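Local coordinates for UPF0201 protein MJ1564 (Methanocaldococcus jannaschii DSM 2661, PDB 2PZZ) that is of unknown function, an archaeal UPF0201 family member that resembles RNA-binding proteins in structure but is unlikely to bind RNA, at residues 53-58 with 121-126; 59-64 with 92-97; 4-9 with 102-107. All coordinates share one frame; numbering follows the deposited sequence.

Contact 1. Residues 53-58 with 121-126; sequences KLKELL and KDIAPR
Lys55 reaches from helix 52-60 to the C-terminal end of helix 116-123, where its ammonium group forms a salt bridge with the carboxylate of Asp122. The modelled distance from Lys55 NZ to Asp122 OD1, 2.3 Å, is too short to be taken literally, so the bond's geometry is doubtful, though a salt bridge is consistent with the two charges. On the way, the aliphatic part of the lysine crosses Ile123 at about a right angle, with Lys55 CE only 3.4 Å from Ile123 CG1, a tight carbon contact. The other branch of the isoleucine, CG2, meets Leu58 CD1 at 3.7 Å; the same leucine methyl lies more loosely against Ala124 CB. Beyond CG the lysine chain is fully extended (chi2 -177°, chi3 178°), which carries its charge past Ile123. In Asp122, CG anti to the backbone N (chi1 -176°) turns the carboxylate toward Lys55. Ala124 is where the chain leaves the helix, and Arg59 bonds through NH1 to the carbonyls of both Lys55 and Ile123, a second link between the two helices. Leu58 continues into the core against Leu64 and Ala67 of helix 64-73. The joint thus combines an ion pair at its exposed side with aliphatic packing beneath.

Contact 2. Residues 59-64 with 92-97; sequences RSQSIL and GAVNFD
Gln61 and Val94 mark the closest backbone approach, 7.9 Å between their CA atoms, too wide for main-chain pairing, and a side chain bridges it. The Gln61 amide docks on the main chain of Val94 by two bonds: Val94 N donates to Gln61 OE1 at 2.6 Å, and Gln61 NE2 donates to Val94 O at 2.9 Å. Both are nearly straight (167° and 164°), each donor lying in the plane of the accepting carbonyl and on a lone pair. Donor and acceptor of the amide are therefore both engaged, which fixes its rotation. The extended glutamine chain carries the amide across the gap. Helix 52-60 closes here in a Schellman motif, with Ser62 in positive phi and its N bonded to Arg59 O; across the contact, Gly92 ends helix 86-90 in the same way, so the glutamine ties the end of helix 52-60 to the loop that follows helix 86-90. Next along, Ile63 sits at the N-cap position of helix 64-73. Its CG1 lies between the backbone N and carbonyl carbon (chi1 57°), and its CD1 comes within 3.4 Å of Val94 O and 4.2 Å of Val94 CG1. The valine side chain also packs on Leu57 and Leu58 of helix 52-60 and on Leu84 of strand 79-84.

Contact 3. Residues 4-9 with 102-107; sequences VIIKAK and GGIFVK
With CG1 of Ile6 anti to its carbonyl carbon (chi1 -64°) and the chain bent at chi2 (-52°), CD1 folds back over Val106, its non-hydrogen-bonded partner on the neighbouring strand. The two side chains lie side by side and point the same way, Ile6 CD1 pressing to 3.3 Å from Val106 CG2, tighter than ordinary van der Waals contact. The other branch, Ile6 CG2, meets Ile104 CG2 at 3.6 Å, while Val106 CG1 also touches Val4 CG1. These residues form the buried face, covered by Ile23 of helix 16-26, which lies against Ile6, and by Phe27, which touches Val4, Ile6 and Val106.

The strands run antiparallel, at 163° between their directions, and are joined by two hydrogen-bonded pairs. Ile5 N donates to Lys107 O at 2.7 Å and Lys107 N to Ile5 O at 3.0 Å; Lys7 and Phe105 exchange bonds in the same manner, the one from Lys7 N to Phe105 O being longer at 3.2 Å. Side chains of these pairs occupy the opposite, more open face, where Lys7 CD approaches the edge of the Phe105 ring and the ring stacks with Tyr83. Beyond Ala8 direct pairing gives way to a water, which accepts from Lys9 N and donates to Gly103 O at 2.7 Å.

Strand 3-10 lies at the centre of the antiparallel sheet, bonded on its other edge to strand 42-48, whereas strand 104-109 passes the bonding on to strand 79-84. Main-chain amides are thus satisfied inside a sheet with an aliphatic face toward the helix. On the other face Lys7 NZ and Lys107 NZ stand 6.1 Å apart, probably a mildly unfavourable pairing, which the nearby Glu43 and Glu45, in contact with Lys7, may offset.

From the N terminus, strand 3-10 is the first segment of contact 3, and its pairing with residues 102-107 closes the longest of the three loops, with 92 residues between the segments. Helix 52-60, within that loop, opens both remaining contacts. Contact 2 closes a shorter excursion, from the end of this helix to the loop at 92-97, and lies wholly within the spans of the other two. Contact 1 reaches on to helix 116-123, past strand 104-109, so it crosses contact 3. Contacts 1 and 2 meet along helix 52-60, whereas contact 3 stands about 6 Å from each at the nearest atoms. Together they tie the centre of the sheet, two helices and the loop at 92-97 to one another.

Contact 1. Residues 53-58 with 121-126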
loop_
_atom_site.group_PDB
_atom_site.type_symbol
_atom_site.label_atom_id
_atom_site.label_comp_id
_atom_site.label_asym_id
_atom_site.label_seq_id
_atom_site.Cartn_x
_atom_site.Cartn_y
_atom_site.Cartn_z
ATOM N N LYS A 53 -16.763 -9.778 14.206
ATOM C CA LYS A 53 -15.338 -10.073 14.166
ATOM C C LYS A 53 -14.524 -8.848 14.588
ATOM O O LYS A 53 -13.596 -8.954 15.397
ATOM C CB LYS A 53 -14.938 -10.522 12.759
ATOM C CG LYS A 53 -13.474 -10.919 12.613
ATOM C CD LYS A 53 -13.123 -12.112 13.492
ATOM C CE LYS A 53 -11.780 -12.710 13.097
ATOM N NZ LYS A 53 -11.379 -13.825 14.007
ATOM N N LEU A 54 -14.869 -7.683 14.043
ATOM C CA LEU A 54 -14.161 -6.448 14.389
ATOM C C LEU A 54 -14.183 -6.223 15.901
ATOM O O LEU A 54 -13.157 -5.885 16.504
ATOM C CB LEU A 54 -14.802 -5.241 13.677
ATOM C CG LEU A 54 -14.316 -3.837 14.075
ATOM C CD1 LEU A 54 -12.829 -3.717 13.799
ATOM C CD2 LEU A 54 -15.105 -2.762 13.289
ATOM N N LYS A 55 -15.347 -6.418 16.514
ATOM C CA LYS A 55 -15.477 -6.225 17.962
ATOM C C LYS A 55 -14.576 -7.162 18.761
ATOM O O LYS A 55 -14.029 -6.778 19.792
ATOM C CB LYS A 55 -16.924 -6.431 18.398
ATOM C CG LYS A 55 -17.890 -5.405 17.831
ATOM C CD LYS A 55 -19.292 -5.627 18.350
ATOM C CE LYS A 55 -20.236 -4.561 17.819
ATOM N NZ LYS A 55 -21.673 -4.812 18.174
ATOM N N GLU A 56 -14.434 -8.392 18.289
ATOM C CA GLU A 56 -13.580 -9.366 18.963
ATOM C C GLU A 56 -12.125 -8.921 18.898
ATOM O O GLU A 56 -11.424 -8.917 19.907
ATOM C CB GLU A 56 -13.676 -10.732 18.283
ATOM C CG GLU A 56 -14.962 -11.483 18.497
ATOM C CD GLU A 56 -15.074 -12.670 17.557
ATOM O OE1 GLU A 56 -14.025 -13.288 17.255
ATOM O OE2 GLU A 56 -16.206 -12.986 17.129
ATOM N N LEU A 57 -11.679 -8.535 17.705
ATOM C CA LEU A 57 -10.295 -8.127 17.521
ATOM C C LEU A 57 -9.916 -6.900 18.331
ATOM O O LEU A 57 -8.804 -6.830 18.870
ATOM C CB LEU A 57 -10.001 -7.907 16.039
ATOM C CG LEU A 57 -10.207 -9.155 15.167
ATOM C CD1 LEU A 57 -10.022 -8.798 13.716
ATOM C CD2 LEU A 57 -9.225 -10.258 15.585
ATOM N N LEU A 58 -10.821 -5.932 18.438
ATOM C CA LEU A 58 -10.512 -4.739 19.226
ATOM C C LEU A 58 -10.304 -5.164 20.694
ATOM O O LEU A 58 -9.404 -4.678 21.368
ATOM C CB LEU A 58 -11.647 -3.704 19.132
ATOM C CG LEU A 58 -12.047 -3.171 17.738
ATOM C CD1 LEU A 58 -13.231 -2.238 17.868
ATOM C CD2 LEU A 58 -10.888 -2.454 17.094
ATOM N N LYS A 121 -20.460 2.945 21.003
ATOM C CA LYS A 121 -20.217 2.555 22.390
ATOM C C LYS A 121 -20.225 1.036 22.487
ATOM O O LYS A 121 -19.485 0.438 23.261
ATOM C CB LYS A 121 -21.300 3.140 23.310
ATOM C CG LYS A 121 -21.124 4.630 23.598
ATOM C CD LYS A 121 -22.300 5.211 24.389
ATOM C CE LYS A 121 -22.061 6.693 24.714
ATOM N NZ LYS A 121 -23.281 7.428 25.200
ATOM N N ASP A 122 -21.076 0.427 21.677
ATOM C CA ASP A 122 -21.227 -1.014 21.634
ATOM C C ASP A 122 -19.999 -1.684 21.013
ATOM O O ASP A 122 -19.562 -2.746 21.467
ATOM C CB ASP A 122 -22.481 -1.346 20.827
ATOM C CG ASP A 122 -22.784 -2.818 20.797
ATOM O OD1 ASP A 122 -22.094 -3.552 20.066
ATOM O OD2 ASP A 122 -23.716 -3.243 21.512
ATOM N N ILE A 123 -19.443 -1.055 19.978
ATOM C CA ILE A 123 -18.275 -1.595 19.295
ATOM C C ILE A 123 -16.990 -1.374 20.086
ATOM O O ILE A 123 -16.225 -2.316 20.312
ATOM C CB ILE A 123 -18.112 -0.968 17.894
ATOM C CG1 ILE A 123 -19.292 -1.387 17.010
ATOM C CG2 ILE A 123 -16.793 -1.422 17.254
ATOM C CD1 ILE A 123 -19.263 -0.784 15.595
ATOM N N ALA A 124 -16.761 -0.129 20.494
ATOM C CA ALA A 124 -15.574 0.247 21.248
ATOM C C ALA A 124 -15.969 0.976 22.533
ATOM O O ALA A 124 -15.966 2.209 22.591
ATOM C CB ALA A 124 -14.664 1.138 20.387
ATOM N N PRO A 125 -16.319 0.212 23.582
ATOM C CA PRO A 125 -16.721 0.739 24.887
ATOM C C PRO A 125 -15.542 1.340 25.641
ATOM O O PRO A 125 -14.410 0.851 25.525
ATOM C CB PRO A 125 -17.247 -0.498 25.619
ATOM C CG PRO A 125 -17.565 -1.463 24.527
ATOM C CD PRO A 125 -16.461 -1.252 23.557
ATOM N N ARG A 126 -15.809 2.382 26.424
ATOM C CA ARG A 126 -14.764 3.002 27.222
ATOM C C ARG A 126 -14.216 1.958 28.188
ATOM O O ARG A 126 -14.814 0.890 28.356
ATOM C CB ARG A 126 -15.324 4.184 28.020
ATOM C CG ARG A 126 -15.787 5.338 27.156
ATOM C CD ARG A 126 -16.017 6.595 27.974
ATOM N NE ARG A 126 -16.234 7.759 27.114
ATOM C CZ ARG A 126 -15.407 8.140 26.142
ATOM N NH1 ARG A 126 -14.297 7.454 25.894
ATOM N NH2 ARG A 126 -15.694 9.206 25.407
#

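Contact 2. Residues 59-64 with 92-97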
loop_
_atom_site.group_PDB
_atom_site.type_symbol
_atom_site.label_atom_id
_atom_site.label_comp_id
_atom_site.label_asym_id
_atom_site.label_seq_id
_atom_site.Cartn_x
_atom_site.Cartn_y
_atom_site.Cartn_z
ATOM N N ARG A 59 -11.133 -6.076 21.187
ATOM C CA ARG A 59 -10.993 -6.535 22.571
ATOM C C ARG A 59 -9.718 -7.369 22.699
ATOM O O ARG A 59 -8.885 -7.095 23.563
ATOM C CB ARG A 59 -12.244 -7.327 22.982
ATOM C CG ARG A 59 -13.461 -6.406 23.120
ATOM C CD ARG A 59 -14.787 -7.128 23.009
ATOM N NE ARG A 59 -15.894 -6.191 23.202
ATOM C CZ ARG A 59 -16.211 -5.211 22.355
ATOM N NH1 ARG A 59 -15.509 -5.029 21.239
ATOM N NH2 ARG A 59 -17.228 -4.409 22.628
ATOM N N SER A 60 -9.555 -8.351 21.812
ATOM C CA SER A 60 -8.360 -9.206 21.807
ATOM C C SER A 60 -7.042 -8.430 21.778
ATOM O O SER A 60 -6.119 -8.729 22.536
ATOM C CB SER A 60 -8.382 -10.140 20.598
ATOM O OG SER A 60 -9.407 -11.100 20.714
ATOM N N GLN A 61 -6.941 -7.449 20.887
ATOM C CA GLN A 61 -5.719 -6.661 20.768
ATOM C C GLN A 61 -5.672 -5.601 21.850
ATOM O O GLN A 61 -4.680 -4.880 22.000
ATOM C CB GLN A 61 -5.655 -5.989 19.393
ATOM C CG GLN A 61 -5.853 -6.921 18.219
ATOM C CD GLN A 61 -5.778 -6.186 16.892
ATOM O OE1 GLN A 61 -6.127 -6.726 15.842
ATOM N NE2 GLN A 61 -5.318 -4.944 16.936
ATOM N N SER A 62 -6.766 -5.494 22.593
ATOM C CA SER A 62 -6.851 -4.514 23.661
ATOM C C SER A 62 -6.606 -3.085 23.148
ATOM O O SER A 62 -5.827 -2.331 23.739
ATOM C CB SER A 62 -5.834 -4.866 24.764
ATOM O OG SER A 62 -5.881 -3.942 25.839
ATOM N N ILE A 63 -7.273 -2.711 22.053
ATOM C CA ILE A 63 -7.124 -1.363 21.496
ATOM C C ILE A 63 -8.464 -0.626 21.417
ATOM O O ILE A 63 -8.711 0.165 20.498
ATOM C CB ILE A 63 -6.487 -1.384 20.084
ATOM C CG1 ILE A 63 -7.329 -2.249 19.145
ATOM C CG2 ILE A 63 -5.030 -1.889 20.163
ATOM C CD1 ILE A 63 -6.778 -2.337 17.748
ATOM N N LEU A 64 -9.328 -0.895 22.390
ATOM C CA LEU A 64 -10.637 -0.258 22.453
ATOM C C LEU A 64 -10.539 1.268 22.530
ATOM O O LEU A 64 -11.317 1.989 21.899
ATOM C CB LEU A 64 -11.394 -0.773 23.675
ATOM C CG LEU A 64 -11.867 -2.226 23.606
ATOM C CD1 LEU A 64 -12.567 -2.602 24.899
ATOM C CD2 LEU A 64 -12.818 -2.391 22.440
ATOM N N GLY A 92 -4.458 -10.632 10.044
ATOM C CA GLY A 92 -5.517 -10.715 11.037
ATOM C C GLY A 92 -5.505 -9.694 12.154
ATOM O O GLY A 92 -6.120 -9.915 13.192
ATOM N N ALA A 93 -4.830 -8.572 11.953
ATOM C CA ALA A 93 -4.758 -7.541 12.986
ATOM C C ALA A 93 -5.469 -6.243 12.586
ATOM O O ALA A 93 -5.491 -5.866 11.408
ATOM C CB ALA A 93 -3.297 -7.246 13.309
ATOM N N VAL A 94 -6.033 -5.558 13.577
ATOM C CA VAL A 94 -6.714 -4.293 13.335
ATOM C C VAL A 94 -5.800 -3.122 13.660
ATOM O O VAL A 94 -5.305 -3.009 14.783
ATOM C CB VAL A 94 -7.992 -4.141 14.186
ATOM C CG1 VAL A 94 -8.553 -2.730 14.015
ATOM C CG2 VAL A 94 -9.039 -5.175 13.758
ATOM N N ASN A 95 -5.583 -2.259 12.668
ATOM C CA ASN A 95 -4.749 -1.077 12.824
ATOM C C ASN A 95 -5.371 0.073 12.003
ATOM O O ASN A 95 -5.699 -0.095 10.830
ATOM C CB ASN A 95 -3.334 -1.391 12.352
ATOM C CG ASN A 95 -2.290 -0.662 13.148
ATOM O OD1 ASN A 95 -1.644 0.246 12.650
ATOM N ND2 ASN A 95 -2.120 -1.054 14.408
ATOM N N PHE A 96 -5.518 1.234 12.631
ATOM C CA PHE A 96 -6.155 2.393 12.005
ATOM C C PHE A 96 -5.340 3.346 11.113
ATOM O O PHE A 96 -5.881 4.322 10.590
ATOM C CB PHE A 96 -6.871 3.186 13.094
ATOM C CG PHE A 96 -7.954 2.410 13.771
ATOM C CD1 PHE A 96 -9.104 2.036 13.067
ATOM C CD2 PHE A 96 -7.819 2.011 15.096
ATOM C CE1 PHE A 96 -10.105 1.270 13.679
ATOM C CE2 PHE A 96 -8.812 1.252 15.710
ATOM C CZ PHE A 96 -9.957 0.882 14.996
ATOM N N ASP A 97 -4.059 3.075 10.922
ATOM C CA ASP A 97 -3.242 3.930 10.061
ATOM C C ASP A 97 -3.326 3.428 8.616
ATOM O O ASP A 97 -3.269 2.224 8.375
ATOM C CB ASP A 97 -1.792 3.893 10.531
ATOM C CG ASP A 97 -1.214 2.498 10.488
ATOM O OD1 ASP A 97 -1.923 1.562 10.912
ATOM O OD2 ASP A 97 -0.060 2.337 10.035
#

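Contact 3. Residues 4-9 with 102-107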
loop_
_atom_site.group_PDB
_atom_site.type_symbol
_atom_site.label_atom_id
_atom_site.label_comp_id
_atom_site.label_asym_id
_atom_site.label_seq_id
_atom_site.Cartn_x
_atom_site.Cartn_y
_atom_site.Cartn_z
ATOM N N VAL A 4 -22.354 -1.986 7.021
ATOM C CA VAL A 4 -20.962 -1.595 6.809
ATOM C C VAL A 4 -20.653 -1.557 5.326
ATOM O O VAL A 4 -20.932 -2.519 4.609
ATOM C CB VAL A 4 -19.996 -2.607 7.481
ATOM C CG1 VAL A 4 -18.551 -2.100 7.419
ATOM C CG2 VAL A 4 -20.416 -2.839 8.914
ATOM N N ILE A 5 -20.091 -0.444 4.854
ATOM C CA ILE A 5 -19.716 -0.332 3.442
ATOM C C ILE A 5 -18.192 -0.463 3.403
ATOM O O ILE A 5 -17.506 0.177 4.179
ATOM C CB ILE A 5 -20.083 1.041 2.840
ATOM C CG1 ILE A 5 -21.532 1.416 3.180
ATOM C CG2 ILE A 5 -19.868 1.003 1.334
ATOM C CD1 ILE A 5 -22.570 0.379 2.794
ATOM N N ILE A 6 -17.671 -1.271 2.484
ATOM C CA ILE A 6 -16.229 -1.489 2.383
ATOM C C ILE A 6 -15.680 -1.279 0.982
ATOM O O ILE A 6 -16.258 -1.754 0.012
ATOM C CB ILE A 6 -15.870 -2.930 2.818
ATOM C CG1 ILE A 6 -16.223 -3.103 4.287
ATOM C CG2 ILE A 6 -14.406 -3.214 2.594
ATOM C CD1 ILE A 6 -15.645 -2.025 5.157
ATOM N N LYS A 7 -14.555 -0.573 0.897
ATOM C CA LYS A 7 -13.884 -0.319 -0.376
ATOM C C LYS A 7 -12.383 -0.448 -0.142
ATOM O O LYS A 7 -11.869 0.038 0.856
ATOM C CB LYS A 7 -14.211 1.094 -0.880
ATOM C CG LYS A 7 -15.701 1.336 -1.063
ATOM C CD LYS A 7 -15.984 2.738 -1.585
ATOM C CE LYS A 7 -17.488 2.949 -1.760
ATOM N NZ LYS A 7 -17.843 4.337 -2.187
ATOM N N ALA A 8 -11.685 -1.109 -1.053
ATOM C CA ALA A 8 -10.241 -1.284 -0.917
ATOM C C ALA A 8 -9.641 -1.337 -2.300
ATOM O O ALA A 8 -10.025 -2.179 -3.111
ATOM C CB ALA A 8 -9.929 -2.585 -0.173
ATOM N N LYS A 9 -8.709 -0.434 -2.580
ATOM C CA LYS A 9 -8.070 -0.415 -3.889
ATOM C C LYS A 9 -7.081 -1.577 -3.941
ATOM O O LYS A 9 -6.616 -2.053 -2.909
ATOM C CB LYS A 9 -7.311 0.908 -4.115
ATOM C CG LYS A 9 -5.953 0.998 -3.398
ATOM C CD LYS A 9 -5.126 2.221 -3.843
ATOM C CE LYS A 9 -5.786 3.544 -3.438
ATOM N NZ LYS A 9 -4.905 4.749 -3.647
ATOM N N GLY A 102 -3.027 2.243 0.584
ATOM C CA GLY A 102 -4.404 2.719 0.613
ATOM C C GLY A 102 -5.314 2.370 1.771
ATOM O O GLY A 102 -6.258 3.107 2.062
ATOM N N GLY A 103 -5.061 1.252 2.438
ATOM C CA GLY A 103 -5.920 0.881 3.546
ATOM C C GLY A 103 -7.287 0.433 3.062
ATOM O O GLY A 103 -7.561 0.405 1.857
ATOM N N ILE A 104 -8.139 0.057 4.010
ATOM C CA ILE A 104 -9.483 -0.394 3.714
ATOM C C ILE A 104 -10.381 0.711 4.252
ATOM O O ILE A 104 -10.340 1.024 5.431
ATOM C CB ILE A 104 -9.829 -1.739 4.448
ATOM C CG1 ILE A 104 -8.892 -2.872 3.983
ATOM C CG2 ILE A 104 -11.264 -2.167 4.127
ATOM C CD1 ILE A 104 -7.485 -2.733 4.458
ATOM N N PHE A 105 -11.172 1.314 3.375
ATOM C CA PHE A 105 -12.068 2.389 3.776
ATOM C C PHE A 105 -13.362 1.777 4.297
ATOM O O PHE A 105 -14.036 1.060 3.569
ATOM C CB PHE A 105 -12.355 3.287 2.572
ATOM C CG PHE A 105 -13.318 4.393 2.865
ATOM C CD1 PHE A 105 -13.240 5.096 4.061
ATOM C CD2 PHE A 105 -14.282 4.755 1.930
ATOM C CE1 PHE A 105 -14.115 6.155 4.331
ATOM C CE2 PHE A 105 -15.160 5.808 2.181
ATOM C CZ PHE A 105 -15.077 6.513 3.387
ATOM N N VAL A 106 -13.702 2.078 5.546
ATOM C CA VAL A 106 -14.892 1.522 6.188
ATOM C C VAL A 106 -15.936 2.530 6.665
ATOM O O VAL A 106 -15.627 3.456 7.419
ATOM C CB VAL A 106 -14.517 0.680 7.434
ATOM C CG1 VAL A 106 -15.782 0.090 8.048
ATOM C CG2 VAL A 106 -13.517 -0.415 7.066
ATOM N N LYS A 107 -17.183 2.293 6.272
ATOM C CA LYS A 107 -18.296 3.157 6.657
ATOM C C LYS A 107 -19.394 2.341 7.338
ATOM O O LYS A 107 -19.941 1.395 6.761
ATOM C CB LYS A 107 -18.866 3.844 5.413
ATOM C CG LYS A 107 -19.630 5.123 5.685
ATOM C CD LYS A 107 -20.365 5.610 4.434
ATOM C CE LYS A 107 -19.451 5.705 3.220
ATOM N NZ LYS A 107 -18.439 6.785 3.372
HETATM O O HOH W 1 -8.205 1.901 -0.357
#